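Local coordinates for protein globin III, extracellular (Lumbricus terrestris, PDB 1X9F) that probably carries oxygen as a haem-binding globin chain of erythrocruorin, the large extracellular haemoglobin of the earthworm, at residues E10-V15 / L84-P89; I21-T26 / K30-F35; L40-K45 / G117-T122. One frame throughout, in Å; residues are numbered along the deposited sequence.

In the fold
Near the N terminus, helix 9-20 supplies 10-15, and contact 1 closes a long loop by joining it to 84-89, the turn that leads into helix 88-103. Nested inside this loop, contact 2 closes a short one: 21-26, which follows helix 9-20, folds against the early turns of helix 28-46. Farther along that helix, 40-45 opens contact 3, which closes on helix 110-127 beyond the end of contact 1. Contacts 1 and 3 therefore cross along the chain, whereas contacts 2 and 3 run in series on one helix. With centres about 23 Å apart, contacts 1 and 3 lie on opposite sides of the chain's centre, the second joining helix 28-46 to helix 110-127.

Contact 1 (E10-V15 / L84-P89); sequences EDHRIV and LLDDPP
His12 and Asp86 make the one polar link between the segments, a hydrogen bond from His12 NE2 to Asp86 OD2 of 3.1 Å. It is bent, with an angle of 139° at the hydrogen. The donor comes from above the carboxylate plane, the oxygen lies slightly off the ring plane, and the two planes are 45° apart. Asp86 OD1 bonds to His24 of the Globin II chain, so the carboxylate bridges a histidine of its own chain and one of a neighbouring subunit, an arrangement that would favour its charged form.

A second interaction uses the face of the imidazole. Leu85 O sits over the ring centre, 3.6 Å above its plane. The first torsion of His12 (82°) sets CG between the backbone N and carbonyl carbon and lays the ring along the turn.

Apolar packing adds the rest. Leu85 and His12 run antiparallel alongside one another, their CB atoms 3.7 Å apart, and Leu85 CD1 reaches Val15 CG1 at 4.0 Å.

Bonds within each segment organise the backbone and flanks. Arg13 grips Glu10 side-on, NE to OE2 at 2.7 Å and NH2 to OE1 at 3.1 Å; Glu10 OE1 also forms a salt bridge to a basic side chain of another protein chain. The type I turn from Leu84 to Asp87 is closed by Asp87 N bonding to Leu84 O, and Asp87 takes the N-cap position of helix 88-103, its OD1 making a weak hydrogen bond to Ala90 N.

The contact thus sets helix 9-20 against the corner between helices 65-83 and 88-103. Leu85 continues onto Leu91 of helix 88-103, while Val15 meets Trp136 and Cys139 of helix 133-148.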
ATOM      1  N   GLU C  10       7.069 -18.926  21.649  1.00 25.64           N
ATOM      2  CA  GLU C  10       6.268 -18.248  20.623  1.00 26.55           C
ATOM      3  C   GLU C  10       4.782 -18.589  20.754  1.00 26.10           C
ATOM      4  O   GLU C  10       3.940 -17.702  20.619  1.00 25.04           O
ATOM      5  CB  GLU C  10       6.761 -18.570  19.203  1.00 26.82           C
ATOM      6  CG  GLU C  10       7.974 -17.767  18.716  1.00 37.78           C
ATOM      7  CD  GLU C  10       7.602 -16.388  18.189  1.00 54.11           C
ATOM      8  OE1 GLU C  10       7.081 -16.294  17.048  1.00 42.47           O
ATOM      9  OE2 GLU C  10       7.851 -15.390  18.909  1.00 55.89           O
ATOM     10  N   ASP C  11       4.468 -19.863  21.023  1.00 25.52           N
ATOM     11  CA  ASP C  11       3.079 -20.313  21.244  1.00 25.80           C
ATOM     12  C   ASP C  11       2.346 -19.444  22.257  1.00 25.18           C
ATOM     13  O   ASP C  11       1.289 -18.883  21.951  1.00 24.20           O
ATOM     14  CB  ASP C  11       3.024 -21.761  21.748  1.00 27.52           C
ATOM     15  CG  ASP C  11       3.226 -22.787  20.650  1.00 27.10           C
ATOM     16  OD1 ASP C  11       3.591 -23.933  20.987  1.00 32.64           O
ATOM     17  OD2 ASP C  11       3.044 -22.558  19.434  1.00 32.60           O
ATOM     18  N   HIS C  12       2.907 -19.334  23.458  1.00 22.31           N
ATOM     19  CA  HIS C  12       2.233 -18.587  24.510  1.00 24.10           C
ATOM     20  C   HIS C  12       2.211 -17.080  24.248  1.00 23.58           C
ATOM     21  O   HIS C  12       1.319 -16.381  24.720  1.00 24.56           O
ATOM     22  CB  HIS C  12       2.757 -18.960  25.912  1.00 26.72           C
ATOM     23  CG  HIS C  12       4.020 -18.262  26.319  1.00 23.17           C
ATOM     24  ND1 HIS C  12       5.188 -18.942  26.597  1.00 20.47           N
ATOM     25  CD2 HIS C  12       4.285 -16.953  26.541  1.00 23.05           C
ATOM     26  CE1 HIS C  12       6.123 -18.078  26.949  1.00 22.00           C
ATOM     27  NE2 HIS C  12       5.602 -16.864  26.920  1.00 24.64           N
ATOM     28  N   ARG C  13       3.179 -16.596  23.477  1.00 23.79           N
ATOM     29  CA  ARG C  13       3.216 -15.202  23.070  1.00 23.72           C
ATOM     30  C   ARG C  13       2.090 -14.927  22.056  1.00 22.97           C
ATOM     31  O   ARG C  13       1.466 -13.864  22.099  1.00 21.23           O
ATOM     32  CB  ARG C  13       4.607 -14.861  22.497  1.00 26.07           C
ATOM     33  CG  ARG C  13       4.815 -13.396  22.122  1.00 37.96           C
ATOM     34  CD  ARG C  13       6.030 -13.124  21.213  1.00 55.56           C
ATOM     35  NE  ARG C  13       5.934 -13.763  19.888  1.00 61.60           N
ATOM     36  CZ  ARG C  13       5.144 -13.350  18.891  1.00 61.03           C
ATOM     37  NH1 ARG C  13       4.351 -12.293  19.042  1.00 58.81           N
ATOM     38  NH2 ARG C  13       5.141 -14.006  17.736  1.00 60.44           N
ATOM     39  N   ILE C  14       1.834 -15.889  21.162  1.00 22.42           N
ATOM     40  CA  ILE C  14       0.724 -15.797  20.201  1.00 22.76           C
ATOM     41  C   ILE C  14      -0.608 -15.782  20.952  1.00 22.48           C
ATOM     42  O   ILE C  14      -1.485 -14.967  20.661  1.00 22.99           O
ATOM     43  CB  ILE C  14       0.755 -16.964  19.156  1.00 24.38           C
ATOM     44  CG1 ILE C  14       2.061 -16.977  18.351  1.00 24.94           C
ATOM     45  CG2 ILE C  14      -0.452 -16.903  18.218  1.00 21.04           C
ATOM     46  CD1 ILE C  14       2.234 -15.822  17.368  1.00 31.35           C
ATOM     47  N   VAL C  15      -0.736 -16.675  21.929  1.00 20.40           N
ATOM     48  CA  VAL C  15      -1.952 -16.779  22.731  1.00 20.72           C
ATOM     49  C   VAL C  15      -2.252 -15.479  23.490  1.00 20.29           C
ATOM     50  O   VAL C  15      -3.385 -14.995  23.466  1.00 21.87           O
ATOM     51  CB  VAL C  15      -1.902 -18.020  23.675  1.00 18.46           C
ATOM     52  CG1 VAL C  15      -2.968 -17.944  24.762  1.00 17.86           C
ATOM     53  CG2 VAL C  15      -2.065 -19.306  22.867  1.00 15.57           C
ATOM     54  N   LEU C  84       0.017 -15.291  32.983  1.00 18.21           N
ATOM     55  CA  LEU C  84       1.199 -15.848  33.633  1.00 17.85           C
ATOM     56  C   LEU C  84       1.966 -16.836  32.747  1.00 21.12           C
ATOM     57  O   LEU C  84       2.927 -17.458  33.208  1.00 19.97           O
ATOM     58  CB  LEU C  84       0.852 -16.459  35.001  1.00 16.71           C
ATOM     59  CG  LEU C  84       0.555 -15.469  36.139  1.00 14.99           C
ATOM     60  CD1 LEU C  84       0.135 -16.203  37.406  1.00 14.11           C
ATOM     61  CD2 LEU C  84       1.739 -14.533  36.431  1.00 11.09           C
ATOM     62  N   LEU C  85       1.567 -16.972  31.484  1.00 23.16           N
ATOM     63  CA  LEU C  85       2.242 -17.903  30.575  1.00 23.74           C
ATOM     64  C   LEU C  85       3.732 -17.599  30.376  1.00 24.73           C
ATOM     65  O   LEU C  85       4.539 -18.520  30.209  1.00 24.22           O
ATOM     66  CB  LEU C  85       1.507 -17.998  29.238  1.00 23.74           C
ATOM     67  CG  LEU C  85       0.216 -18.831  29.235  1.00 24.46           C
ATOM     68  CD1 LEU C  85      -0.610 -18.538  27.987  1.00 20.87           C
ATOM     69  CD2 LEU C  85       0.500 -20.328  29.344  1.00 14.73           C
ATOM     70  N   ASP C  86       4.106 -16.323  30.427  1.00 27.08           N
ATOM     71  CA  ASP C  86       5.514 -15.955  30.307  1.00 28.11           C
ATOM     72  C   ASP C  86       6.287 -16.090  31.616  1.00 26.95           C
ATOM     73  O   ASP C  86       7.384 -15.550  31.740  1.00 29.58           O
ATOM     74  CB  ASP C  86       5.675 -14.536  29.752  1.00 29.83           C
ATOM     75  CG  ASP C  86       7.013 -14.348  29.036  1.00 37.08           C
ATOM     76  OD1 ASP C  86       7.478 -13.193  28.928  1.00 40.31           O
ATOM     77  OD2 ASP C  86       7.672 -15.298  28.549  1.00 38.05           O
ATOM     78  N   ASP C  87       5.726 -16.809  32.586  1.00 28.48           N
ATOM     79  CA  ASP C  87       6.364 -16.985  33.891  1.00 28.24           C
ATOM     80  C   ASP C  87       5.960 -18.354  34.448  1.00 28.29           C
ATOM     81  O   ASP C  87       5.160 -18.453  35.383  1.00 25.63           O
ATOM     82  CB  ASP C  87       5.961 -15.838  34.831  1.00 26.73           C
ATOM     83  CG  ASP C  87       6.718 -15.851  36.157  1.00 26.60           C
ATOM     84  OD1 ASP C  87       7.287 -16.893  36.555  1.00 31.23           O
ATOM     85  OD2 ASP C  87       6.789 -14.848  36.887  1.00 25.45           O
ATOM     86  N   PRO C  88       6.518 -19.410  33.859  1.00 30.36           N
ATOM     87  CA  PRO C  88       6.103 -20.784  34.170  1.00 30.41           C
ATOM     88  C   PRO C  88       5.947 -21.144  35.661  1.00 27.43           C
ATOM     89  O   PRO C  88       4.945 -21.776  36.001  1.00 28.46           O
ATOM     90  CB  PRO C  88       7.165 -21.663  33.470  1.00 28.99           C
ATOM     91  CG  PRO C  88       8.204 -20.716  32.939  1.00 33.93           C
ATOM     92  CD  PRO C  88       7.576 -19.369  32.833  1.00 30.08           C
ATOM     93  N   PRO C  89       6.879 -20.773  36.547  1.00 26.50           N
ATOM     94  CA  PRO C  89       6.716 -21.135  37.958  1.00 25.14           C
ATOM     95  C   PRO C  89       5.583 -20.390  38.669  1.00 24.59           C
ATOM     96  O   PRO C  89       4.918 -20.978  39.526  1.00 25.25           O
ATOM     97  CB  PRO C  89       8.078 -20.807  38.574  1.00 23.54           C
ATOM     98  CG  PRO C  89       8.654 -19.776  37.700  1.00 26.15           C
ATOM     99  CD  PRO C  89       8.139 -20.039  36.323  1.00 23.92           C
TER

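Contact 2 (I21-T26 / K30-F35); sequences ILWRDT and KIKIGF
Trp23 packs against Ile31 and Lys32 through the outer corner of its six-membered ring, the tight part of the contact. Trp23 CZ3 lies 3.5 Å from Lys32 CG and 3.7 Å from Ile31 CG2. The lysine chain crosses the indole at about a right angle and brings CE over one face, 4.2 Å from the centroid of the six-membered ring, in a CH-pi contact. The opposite face rests on CB of the preceding Leu22, so the indole is sandwiched between aliphatic groups. Lys32 NZ lies too far out for more than a weak cation-pi attraction; its stronger partner is Asp73 of the Globin II chain, in a salt bridge.

Leu22 CD2 and Ile31 CG2 are more loosely set, 4.4 Å apart. Ile31 CD1 lies against Leu22 O and Asp25 OD2, while Asp25 OD1 bonds to the backbone of another protein chain. Exposed and poorly ordered, Arg24 directs its CB away from 30-35 and takes no part in the packing.

The segment after helix 9-20 is thereby folded back on helix 28-46. Trp23 also touches Asp79 of helix 65-83, Lys32 meets Leu72 there, and Leu22 reaches Val127 of helix 110-127.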
ATOM      1  N   ILE C  21      -6.604  -8.851  22.533  1.00 40.56           N
ATOM      2  CA  ILE C  21      -7.580  -8.233  21.652  1.00 40.28           C
ATOM      3  C   ILE C  21      -8.981  -8.139  22.287  1.00 39.78           C
ATOM      4  O   ILE C  21      -9.645  -7.113  22.149  1.00 40.84           O
ATOM      5  CB  ILE C  21      -7.568  -8.936  20.261  1.00 40.48           C
ATOM      6  CG1 ILE C  21      -6.464  -8.333  19.379  1.00 39.85           C
ATOM      7  CG2 ILE C  21      -8.929  -8.816  19.557  1.00 39.59           C
ATOM      8  CD1 ILE C  21      -5.863  -9.314  18.338  1.00 48.82           C
ATOM      9  N   LEU C  22      -9.419  -9.171  23.010  1.00 38.15           N
ATOM     10  CA  LEU C  22     -10.745  -9.115  23.640  1.00 41.25           C
ATOM     11  C   LEU C  22     -10.971  -7.934  24.570  1.00 43.61           C
ATOM     12  O   LEU C  22     -12.116  -7.512  24.760  1.00 46.49           O
ATOM     13  CB  LEU C  22     -11.051 -10.400  24.416  1.00 39.30           C
ATOM     14  CG  LEU C  22     -11.656 -11.490  23.527  1.00 37.68           C
ATOM     15  CD1 LEU C  22     -11.956 -12.714  24.354  1.00 35.84           C
ATOM     16  CD2 LEU C  22     -12.912 -11.007  22.809  1.00 39.67           C
ATOM     17  N   TRP C  23      -9.899  -7.403  25.153  1.00 46.47           N
ATOM     18  CA  TRP C  23     -10.044  -6.367  26.184  1.00 49.94           C
ATOM     19  C   TRP C  23      -9.594  -5.002  25.681  1.00 52.44           C
ATOM     20  O   TRP C  23      -9.302  -4.096  26.469  1.00 52.24           O
ATOM     21  CB  TRP C  23      -9.311  -6.781  27.468  1.00 47.78           C
ATOM     22  CG  TRP C  23      -9.308  -8.261  27.634  1.00 45.78           C
ATOM     23  CD1 TRP C  23      -8.227  -9.087  27.539  1.00 48.57           C
ATOM     24  CD2 TRP C  23     -10.442  -9.111  27.855  1.00 45.14           C
ATOM     25  NE1 TRP C  23      -8.611 -10.395  27.710  1.00 46.46           N
ATOM     26  CE2 TRP C  23      -9.965 -10.440  27.906  1.00 44.55           C
ATOM     27  CE3 TRP C  23     -11.815  -8.885  28.031  1.00 46.67           C
ATOM     28  CZ2 TRP C  23     -10.805 -11.534  28.127  1.00 40.66           C
ATOM     29  CZ3 TRP C  23     -12.651  -9.978  28.246  1.00 46.68           C
ATOM     30  CH2 TRP C  23     -12.139 -11.285  28.293  1.00 47.50           C
ATOM     31  N   ARG C  24      -9.556  -4.874  24.354  1.00 55.83           N
ATOM     32  CA  ARG C  24      -9.289  -3.607  23.692  1.00 59.36           C
ATOM     33  C   ARG C  24     -10.244  -2.533  24.199  1.00 59.65           C
ATOM     34  O   ARG C  24      -9.860  -1.367  24.293  1.00 60.18           O
ATOM     35  CB  ARG C  24      -9.430  -3.737  22.165  1.00 62.24           C
ATOM     36  CG  ARG C  24      -8.268  -4.452  21.442  1.00 68.88           C
ATOM     37  CD  ARG C  24      -7.082  -3.559  21.072  1.00 78.82           C
ATOM     38  NE  ARG C  24      -6.675  -2.719  22.197  1.00 87.76           N
ATOM     39  CZ  ARG C  24      -5.614  -1.921  22.220  1.00 91.37           C
ATOM     40  NH1 ARG C  24      -4.805  -1.834  21.171  1.00 92.71           N
ATOM     41  NH2 ARG C  24      -5.358  -1.204  23.308  1.00 91.93           N
ATOM     42  N   ASP C  25     -11.480  -2.911  24.524  1.00 60.46           N
ATOM     43  CA  ASP C  25     -12.453  -1.914  24.991  1.00 61.72           C
ATOM     44  C   ASP C  25     -12.817  -2.039  26.485  1.00 59.34           C
ATOM     45  O   ASP C  25     -12.572  -3.083  27.101  1.00 59.01           O
ATOM     46  CB  ASP C  25     -13.671  -1.823  24.047  1.00 63.01           C
ATOM     47  CG  ASP C  25     -14.748  -2.856  24.359  1.00 65.64           C
ATOM     48  OD1 ASP C  25     -15.927  -2.637  23.981  1.00 63.32           O
ATOM     49  OD2 ASP C  25     -14.521  -3.920  24.966  1.00 75.61           O
ATOM     50  N   THR C  26     -13.386  -0.972  27.058  1.00 57.12           N
ATOM     51  CA  THR C  26     -13.490  -0.824  28.526  1.00 54.39           C
ATOM     52  C   THR C  26     -14.622  -1.584  29.208  1.00 53.11           C
ATOM     53  O   THR C  26     -14.596  -1.745  30.432  1.00 53.41           O
ATOM     54  CB  THR C  26     -13.570   0.670  28.962  1.00 55.33           C
ATOM     55  OG1 THR C  26     -14.666   1.323  28.291  1.00 56.13           O
ATOM     56  CG2 THR C  26     -12.332   1.450  28.524  1.00 54.20           C
ATOM     57  N   LYS C  30     -18.764  -6.826  30.657  1.00 36.85           N
ATOM     58  CA  LYS C  30     -19.846  -7.225  29.772  1.00 37.94           C
ATOM     59  C   LYS C  30     -19.422  -8.428  28.925  1.00 35.71           C
ATOM     60  O   LYS C  30     -20.168  -9.401  28.793  1.00 36.94           O
ATOM     61  CB  LYS C  30     -20.286  -6.049  28.891  1.00 39.37           C
ATOM     62  CG  LYS C  30     -21.704  -6.179  28.337  1.00 41.34           C
ATOM     63  CD  LYS C  30     -22.770  -5.859  29.384  1.00 50.43           C
ATOM     64  CE  LYS C  30     -22.877  -4.362  29.634  1.00 52.89           C
ATOM     65  NZ  LYS C  30     -23.848  -4.041  30.719  1.00 47.07           N
ATOM     66  N   ILE C  31     -18.209  -8.352  28.383  1.00 33.47           N
ATOM     67  CA  ILE C  31     -17.643  -9.404  27.548  1.00 30.96           C
ATOM     68  C   ILE C  31     -17.303 -10.653  28.348  1.00 28.93           C
ATOM     69  O   ILE C  31     -17.532 -11.767  27.877  1.00 31.18           O
ATOM     70  CB  ILE C  31     -16.388  -8.881  26.829  1.00 31.47           C
ATOM     71  CG1 ILE C  31     -16.776  -7.785  25.835  1.00 34.64           C
ATOM     72  CG2 ILE C  31     -15.647 -10.016  26.114  1.00 29.20           C
ATOM     73  CD1 ILE C  31     -15.616  -6.926  25.378  1.00 39.83           C
ATOM     74  N   LYS C  32     -16.753 -10.468  29.547  1.00 25.90           N
ATOM     75  CA  LYS C  32     -16.379 -11.604  30.386  1.00 26.81           C
ATOM     76  C   LYS C  32     -17.615 -12.393  30.798  1.00 25.63           C
ATOM     77  O   LYS C  32     -17.640 -13.624  30.672  1.00 25.03           O
ATOM     78  CB  LYS C  32     -15.568 -11.156  31.610  1.00 27.60           C
ATOM     79  CG  LYS C  32     -14.090 -10.894  31.323  1.00 27.90           C
ATOM     80  CD  LYS C  32     -13.460 -10.040  32.414  1.00 29.79           C
ATOM     81  CE  LYS C  32     -11.941  -9.870  32.200  1.00 26.15           C
ATOM     82  NZ  LYS C  32     -11.391  -8.895  33.209  1.00 22.70           N
ATOM     83  N   ILE C  33     -18.646 -11.680  31.249  1.00 24.87           N
ATOM     84  CA  ILE C  33     -19.911 -12.298  31.648  1.00 24.50           C
ATOM     85  C   ILE C  33     -20.608 -13.035  30.498  1.00 24.83           C
ATOM     86  O   ILE C  33     -21.023 -14.180  30.661  1.00 24.33           O
ATOM     87  CB  ILE C  33     -20.848 -11.253  32.292  1.00 25.17           C
ATOM     88  CG1 ILE C  33     -20.290 -10.813  33.647  1.00 22.05           C
ATOM     89  CG2 ILE C  33     -22.258 -11.819  32.465  1.00 20.14           C
ATOM     90  CD1 ILE C  33     -20.951  -9.553  34.208  1.00 26.20           C
ATOM     91  N   GLY C  34     -20.714 -12.385  29.341  1.00 25.33           N
ATOM     92  CA  GLY C  34     -21.353 -12.992  28.174  1.00 26.24           C
ATOM     93  C   GLY C  34     -20.652 -14.261  27.734  1.00 27.82           C
ATOM     94  O   GLY C  34     -21.292 -15.297  27.532  1.00 28.02           O
ATOM     95  N   PHE C  35     -19.332 -14.181  27.606  1.00 29.43           N
ATOM     96  CA  PHE C  35     -18.541 -15.299  27.118  1.00 29.40           C
ATOM     97  C   PHE C  35     -18.533 -16.465  28.109  1.00 27.56           C
ATOM     98  O   PHE C  35     -18.806 -17.605  27.731  1.00 26.03           O
ATOM     99  CB  PHE C  35     -17.120 -14.837  26.777  1.00 30.70           C
ATOM    100  CG  PHE C  35     -16.335 -15.829  25.967  1.00 32.56           C
ATOM    101  CD1 PHE C  35     -16.901 -16.451  24.856  1.00 31.03           C
ATOM    102  CD2 PHE C  35     -15.017 -16.125  26.304  1.00 33.37           C
ATOM    103  CE1 PHE C  35     -16.174 -17.368  24.104  1.00 31.30           C
ATOM    104  CE2 PHE C  35     -14.278 -17.038  25.554  1.00 30.06           C
ATOM    105  CZ  PHE C  35     -14.858 -17.660  24.453  1.00 27.54           C
TER

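Contact 3 (L40-K45 / G117-T122); sequences LTKLAK and GEILAT. With CMO (carbon monoxide), chain S.
Lys42 and Leu43 receive Ile119 of helix 110-127 on the flank of helix 28-46, while Leu40, at the start of 40-45, faces the ligand. Leu40 points away from 117-122 and into the haem pocket. The fork of its two methyl groups faces the carbon monoxide oxygen from one side, CD1 and CD2 each 3.4 Å from CMO O. Phe54, His70 and Ile74 complete the lining of this ligand pocket.

Next in the contact comes Lys42, whose aliphatic part does the touching. Lys42 CG is anti to the backbone N (chi1 -177°), which lays it against the isoleucine, 3.8 Å from Ile119 CD1. The two side chains pass at a slant, and Ile119 CG2 approaches Lys42 CB at 4.0 Å. Beyond CG the lysine bends twice, at chi2 and chi4, and its NZ forms a salt bridge with Asp46, one helical turn on.

At Leu43 the contact is with backbone as much as with side chain. Ile119 CD1 lies 3.5 Å from Leu43 CA and 4.0 Å from Leu43 CB. The extended second torsion of Ile119 (166°) carries this methyl out to the neighbouring helix, and the helices come close enough to set Leu43 CA and Ile119 CA 7.2 Å apart. The rest of Leu43 continues inward to touch the haem.

On the facing helix, Thr122 OG1 bonds to Glu118 O, which also accepts from Thr122 N; the two donors arrive from opposite faces of the carbonyl plane.

No hydrogen bond crosses between the segments. The join is apolar, an isoleucine seated on main chain and methylenes. It sets helix 110-127 against the stretch of helix 28-46 that carries Leu40 and Leu43, consistent with second-shell support for the haem and ligand pocket.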
ATOM      1  N   LEU C  40     -20.028 -21.969  30.132  1.00 28.09           N
ATOM      2  CA  LEU C  40     -20.533 -22.868  31.164  1.00 30.05           C
ATOM      3  C   LEU C  40     -21.913 -23.407  30.807  1.00 31.47           C
ATOM      4  O   LEU C  40     -22.197 -24.593  31.009  1.00 28.83           O
ATOM      5  CB  LEU C  40     -20.549 -22.170  32.522  1.00 31.47           C
ATOM      6  CG  LEU C  40     -19.166 -21.783  33.049  1.00 29.31           C
ATOM      7  CD1 LEU C  40     -19.307 -20.974  34.329  1.00 31.96           C
ATOM      8  CD2 LEU C  40     -18.296 -23.020  33.296  1.00 28.77           C
ATOM      9  N   THR C  41     -22.760 -22.538  30.265  1.00 33.69           N
ATOM     10  CA  THR C  41     -24.080 -22.945  29.788  1.00 36.06           C
ATOM     11  C   THR C  41     -23.988 -24.107  28.794  1.00 36.72           C
ATOM     12  O   THR C  41     -24.719 -25.096  28.918  1.00 38.90           O
ATOM     13  CB  THR C  41     -24.818 -21.731  29.180  1.00 35.23           C
ATOM     14  OG1 THR C  41     -25.583 -21.088  30.207  1.00 37.61           O
ATOM     15  CG2 THR C  41     -25.884 -22.160  28.165  1.00 38.42           C
ATOM     16  N   LYS C  42     -23.081 -23.980  27.825  1.00 36.24           N
ATOM     17  CA  LYS C  42     -22.835 -25.021  26.832  1.00 37.49           C
ATOM     18  C   LYS C  42     -22.289 -26.276  27.510  1.00 36.60           C
ATOM     19  O   LYS C  42     -22.659 -27.397  27.147  1.00 35.53           O
ATOM     20  CB  LYS C  42     -21.868 -24.508  25.755  1.00 39.86           C
ATOM     21  CG  LYS C  42     -21.567 -25.478  24.602  1.00 45.31           C
ATOM     22  CD  LYS C  42     -22.673 -25.522  23.544  1.00 52.44           C
ATOM     23  CE  LYS C  42     -22.260 -26.371  22.336  1.00 50.99           C
ATOM     24  NZ  LYS C  42     -21.951 -27.799  22.699  1.00 48.20           N
ATOM     25  N   LEU C  43     -21.425 -26.080  28.505  1.00 35.99           N
ATOM     26  CA  LEU C  43     -20.887 -27.198  29.269  1.00 33.56           C
ATOM     27  C   LEU C  43     -22.002 -27.986  29.946  1.00 34.84           C
ATOM     28  O   LEU C  43     -22.035 -29.214  29.842  1.00 37.19           O
ATOM     29  CB  LEU C  43     -19.852 -26.730  30.298  1.00 29.64           C
ATOM     30  CG  LEU C  43     -19.229 -27.826  31.176  1.00 25.19           C
ATOM     31  CD1 LEU C  43     -18.307 -28.755  30.363  1.00 25.25           C
ATOM     32  CD2 LEU C  43     -18.445 -27.199  32.317  1.00 23.16           C
ATOM     33  N   ALA C  44     -22.913 -27.286  30.622  1.00 35.83           N
ATOM     34  CA  ALA C  44     -24.027 -27.936  31.321  1.00 38.69           C
ATOM     35  C   ALA C  44     -24.995 -28.618  30.352  1.00 40.60           C
ATOM     36  O   ALA C  44     -25.534 -29.687  30.653  1.00 40.39           O
ATOM     37  CB  ALA C  44     -24.763 -26.937  32.209  1.00 36.97           C
ATOM     38  N   LYS C  45     -25.201 -27.995  29.192  1.00 42.14           N
ATOM     39  CA  LYS C  45     -26.011 -28.569  28.121  1.00 44.27           C
ATOM     40  C   LYS C  45     -25.494 -29.944  27.708  1.00 45.52           C
ATOM     41  O   LYS C  45     -26.281 -30.875  27.535  1.00 47.53           O
ATOM     42  CB  LYS C  45     -26.011 -27.643  26.899  1.00 45.40           C
ATOM     43  CG  LYS C  45     -27.018 -28.028  25.808  1.00 49.28           C
ATOM     44  CD  LYS C  45     -28.285 -27.164  25.839  1.00 56.24           C
ATOM     45  CE  LYS C  45     -29.011 -27.210  27.196  1.00 63.41           C
ATOM     46  NZ  LYS C  45     -30.181 -26.270  27.229  1.00 67.88           N
ATOM     47  N   GLY C 117     -12.489 -27.685  27.369  1.00 30.14           N
ATOM     48  CA  GLY C 117     -11.466 -27.453  26.352  1.00 29.18           C
ATOM     49  C   GLY C 117     -11.996 -27.435  24.931  1.00 29.51           C
ATOM     50  O   GLY C 117     -11.601 -26.583  24.132  1.00 28.48           O
ATOM     51  N   GLU C 118     -12.883 -28.375  24.612  1.00 30.67           N
ATOM     52  CA  GLU C 118     -13.503 -28.425  23.289  1.00 30.93           C
ATOM     53  C   GLU C 118     -14.407 -27.224  23.080  1.00 30.03           C
ATOM     54  O   GLU C 118     -14.343 -26.578  22.034  1.00 32.66           O
ATOM     55  CB  GLU C 118     -14.320 -29.701  23.101  1.00 30.87           C
ATOM     56  CG  GLU C 118     -13.535 -30.990  23.254  1.00 33.13           C
ATOM     57  CD  GLU C 118     -14.433 -32.186  23.518  1.00 42.29           C
ATOM     58  OE1 GLU C 118     -13.891 -33.292  23.726  1.00 44.25           O
ATOM     59  OE2 GLU C 118     -15.675 -32.028  23.518  1.00 45.00           O
ATOM     60  N   ILE C 119     -15.251 -26.932  24.068  1.00 28.62           N
ATOM     61  CA  ILE C 119     -16.144 -25.775  23.991  1.00 28.41           C
ATOM     62  C   ILE C 119     -15.340 -24.477  23.839  1.00 28.47           C
ATOM     63  O   ILE C 119     -15.705 -23.600  23.055  1.00 27.70           O
ATOM     64  CB  ILE C 119     -17.100 -25.720  25.212  1.00 27.60           C
ATOM     65  CG1 ILE C 119     -18.052 -26.919  25.196  1.00 21.64           C
ATOM     66  CG2 ILE C 119     -17.902 -24.413  25.222  1.00 26.66           C
ATOM     67  CD1 ILE C 119     -18.784 -27.150  26.500  1.00 26.20           C
ATOM     68  N   LEU C 120     -14.236 -24.385  24.577  1.00 27.09           N
ATOM     69  CA  LEU C 120     -13.358 -23.223  24.557  1.00 25.53           C
ATOM     70  C   LEU C 120     -12.670 -23.077  23.201  1.00 24.66           C
ATOM     71  O   LEU C 120     -12.534 -21.970  22.680  1.00 26.10           O
ATOM     72  CB  LEU C 120     -12.329 -23.354  25.681  1.00 26.09           C
ATOM     73  CG  LEU C 120     -11.570 -22.155  26.247  1.00 28.74           C
ATOM     74  CD1 LEU C 120     -12.471 -20.950  26.482  1.00 28.66           C
ATOM     75  CD2 LEU C 120     -10.897 -22.575  27.543  1.00 29.02           C
ATOM     76  N   ALA C 121     -12.257 -24.206  22.630  1.00 23.22           N
ATOM     77  CA  ALA C 121     -11.630 -24.229  21.306  1.00 24.06           C
ATOM     78  C   ALA C 121     -12.580 -23.785  20.194  1.00 24.20           C
ATOM     79  O   ALA C 121     -12.159 -23.162  19.222  1.00 25.70           O
ATOM     80  CB  ALA C 121     -11.082 -25.616  21.005  1.00 22.76           C
ATOM     81  N   THR C 122     -13.856 -24.125  20.342  1.00 25.14           N
ATOM     82  CA  THR C 122     -14.876 -23.760  19.370  1.00 24.61           C
ATOM     83  C   THR C 122     -15.277 -22.291  19.517  1.00 25.29           C
ATOM     84  O   THR C 122     -15.399 -21.572  18.523  1.00 25.32           O
ATOM     85  CB  THR C 122     -16.090 -24.695  19.530  1.00 25.03           C
ATOM     86  OG1 THR C 122     -15.683 -26.040  19.234  1.00 22.89           O
ATOM     87  CG2 THR C 122     -17.170 -24.406  18.474  1.00 22.15           C
TER
HETATM   88  C   CMO S1163     -15.673 -22.314  36.845  1.00 30.61           C
HETATM   89  O   CMO S1163     -16.497 -22.023  35.996  1.00 37.65           O